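Local coordinates for putative hyaluronoglucosaminidase (Clostridium perfringens, PDB 6PWI), which probably hydrolyses terminal N-acetylhexosamines from glycans, as a member of glycoside hydrolase family 84, in the catalytic part of a longer protein, at residues 453-458 with 469-474. Numbering follows the deposited sequence.
Sequences KSWKDS and ELYTFA
Tyr471 reaches from helix 467-475 to helix 451-462, where its ring turns an edge to Trp455 and a face to Lys456. With chi1 at -175° its CG is turned away from the backbone N, and CB sends the ring toward helix 451-462; the axes of the two short segments come within 10.3 Å. CE1 points at one face of the indole, 3.7 Å from Trp455 CZ3. The two rings form a T-shaped stack, their planes at 78°. Over one face of the tyrosine, toward the hydroxyl end, lies Lys456, with its CG 3.6 Å from Tyr471 CE2. CZ and OH sit beside that same CG, and OH also comes near Trp455 CZ3. Both helices follow the last strand, 418-423, of the (beta/alpha)8 barrel that forms the catalytic domain of this family; helix 467-475 in turn packs on helix 513-536 through Phe473. The CZ2 edge of the indole faces Ala474, whose carbonyl O lies in the ring plane, 3.7 Å from Trp455 CZ2. Trp455 NE1 is hydrogen-bonded to the carbonyl O of Met405, which helps fix the turn of the indole under the tyrosine edge. Phe459, one turn further along helix 451-462, meets both rings.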
loop_
_atom_site.group_PDB
_atom_site.type_symbol
_atom_site.label_atom_id
_atom_site.label_comp_id
_atom_site.label_asym_id
_atom_site.label_seq_id
_atom_site.Cartn_x
_atom_site.Cartn_y
_atom_site.Cartn_z
ATOM N N LYS A 453 2.166 -8.560 13.153
ATOM C CA LYS A 453 1.033 -9.434 12.906
ATOM C C LYS A 453 0.420 -9.098 11.548
ATOM O O LYS A 453 0.104 -9.988 10.761
ATOM C CB LYS A 453 0.028 -9.311 14.054
ATOM C CG LYS A 453 -1.198 -10.203 13.942
ATOM C CD LYS A 453 -2.032 -10.225 15.213
ATOM C CE LYS A 453 -3.489 -10.561 14.978
ATOM N NZ LYS A 453 -3.620 -11.664 13.998
ATOM N N SER A 454 0.272 -7.796 11.289
ATOM C CA SER A 454 -0.287 -7.282 10.052
ATOM C C SER A 454 0.537 -7.771 8.861
ATOM O O SER A 454 -0.006 -8.254 7.872
ATOM C CB SER A 454 -0.342 -5.782 10.112
ATOM O OG SER A 454 -0.831 -5.258 8.895
ATOM N N TRP A 455 1.861 -7.654 8.982
ATOM C CA TRP A 455 2.777 -8.122 7.961
ATOM C C TRP A 455 2.528 -9.603 7.668
ATOM O O TRP A 455 2.360 -9.997 6.519
ATOM C CB TRP A 455 4.208 -7.844 8.411
ATOM C CG TRP A 455 5.268 -8.243 7.433
ATOM C CD1 TRP A 455 5.360 -7.908 6.112
ATOM C CD2 TRP A 455 6.427 -9.042 7.722
ATOM N NE1 TRP A 455 6.487 -8.447 5.556
ATOM C CE2 TRP A 455 7.162 -9.149 6.519
ATOM C CE3 TRP A 455 6.909 -9.673 8.877
ATOM C CZ2 TRP A 455 8.358 -9.864 6.447
ATOM C CZ3 TRP A 455 8.090 -10.380 8.805
ATOM C CH2 TRP A 455 8.801 -10.471 7.605
ATOM N N LYS A 456 2.472 -10.416 8.725
ATOM C CA LYS A 456 2.307 -11.852 8.573
ATOM C C LYS A 456 0.940 -12.170 7.959
ATOM O O LYS A 456 0.824 -13.046 7.101
ATOM C CB LYS A 456 2.509 -12.543 9.926
ATOM C CG LYS A 456 2.604 -14.060 9.868
ATOM C CD LYS A 456 2.418 -14.743 11.201
ATOM C CE LYS A 456 2.447 -16.253 11.073
ATOM N NZ LYS A 456 1.992 -16.920 12.318
ATOM N N ASP A 457 -0.098 -11.446 8.396
ATOM C CA ASP A 457 -1.454 -11.772 7.988
ATOM C C ASP A 457 -1.672 -11.412 6.523
ATOM O O ASP A 457 -2.540 -11.988 5.874
ATOM C CB ASP A 457 -2.504 -11.144 8.908
ATOM C CG ASP A 457 -2.536 -11.757 10.298
ATOM O OD1 ASP A 457 -2.036 -12.895 10.454
ATOM O OD2 ASP A 457 -3.045 -11.084 11.220
ATOM N N SER A 458 -0.865 -10.479 6.010
ATOM C CA SER A 458 -1.055 -9.944 4.674
ATOM C C SER A 458 -0.841 -11.009 3.599
ATOM O O SER A 458 -1.539 -11.001 2.585
ATOM C CB SER A 458 -0.184 -8.739 4.446
ATOM O OG SER A 458 1.185 -9.099 4.370
ATOM N N GLU A 469 5.164 -19.484 1.195
ATOM C CA GLU A 469 6.325 -19.285 0.344
ATOM C C GLU A 469 6.645 -17.795 0.193
ATOM O O GLU A 469 7.802 -17.392 0.324
ATOM C CB GLU A 469 6.120 -19.948 -1.020
ATOM C CG GLU A 469 6.164 -21.466 -0.984
ATOM C CD GLU A 469 4.895 -22.159 -0.511
ATOM O OE1 GLU A 469 3.866 -21.462 -0.325
ATOM O OE2 GLU A 469 4.933 -23.400 -0.320
ATOM N N LEU A 470 5.624 -16.973 -0.089
ATOM C CA LEU A 470 5.883 -15.564 -0.349
ATOM C C LEU A 470 6.295 -14.862 0.942
ATOM O O LEU A 470 7.131 -13.964 0.911
ATOM C CB LEU A 470 4.662 -14.900 -0.987
ATOM C CG LEU A 470 4.839 -13.416 -1.303
ATOM C CD1 LEU A 470 5.951 -13.200 -2.328
ATOM C CD2 LEU A 470 3.526 -12.799 -1.767
ATOM N N TYR A 471 5.708 -15.287 2.067
ATOM C CA TYR A 471 6.144 -14.848 3.383
ATOM C C TYR A 471 7.616 -15.210 3.610
ATOM O O TYR A 471 8.382 -14.378 4.087
ATOM C CB TYR A 471 5.216 -15.402 4.468
ATOM C CG TYR A 471 5.492 -14.920 5.872
ATOM C CD1 TYR A 471 5.936 -13.630 6.117
ATOM C CD2 TYR A 471 5.273 -15.747 6.966
ATOM C CE1 TYR A 471 6.171 -13.177 7.405
ATOM C CE2 TYR A 471 5.514 -15.315 8.262
ATOM C CZ TYR A 471 5.962 -14.023 8.481
ATOM O OH TYR A 471 6.193 -13.576 9.752
ATOM N N THR A 472 8.012 -16.446 3.265
ATOM C CA THR A 472 9.409 -16.857 3.329
ATOM C C THR A 472 10.294 -15.885 2.547
ATOM O O THR A 472 11.320 -15.447 3.067
ATOM C CB THR A 472 9.613 -18.297 2.842
ATOM O OG1 THR A 472 8.986 -19.193 3.760
ATOM C CG2 THR A 472 11.071 -18.665 2.699
ATOM N N PHE A 473 9.904 -15.536 1.309
ATOM C CA PHE A 473 10.707 -14.601 0.529
ATOM C C PHE A 473 10.781 -13.233 1.210
ATOM O O PHE A 473 11.833 -12.590 1.194
ATOM C CB PHE A 473 10.195 -14.423 -0.904
ATOM C CG PHE A 473 10.005 -15.689 -1.701
ATOM C CD1 PHE A 473 10.768 -16.820 -1.449
ATOM C CD2 PHE A 473 9.074 -15.736 -2.729
ATOM C CE1 PHE A 473 10.579 -17.980 -2.185
ATOM C CE2 PHE A 473 8.890 -16.891 -3.472
ATOM C CZ PHE A 473 9.644 -18.012 -3.198
ATOM N N ALA A 474 9.659 -12.787 1.794
ATOM C CA ALA A 474 9.575 -11.437 2.329
ATOM C C ALA A 474 10.464 -11.306 3.561
ATOM O O ALA A 474 10.990 -10.227 3.833
ATOM C CB ALA A 474 8.145 -11.059 2.622
#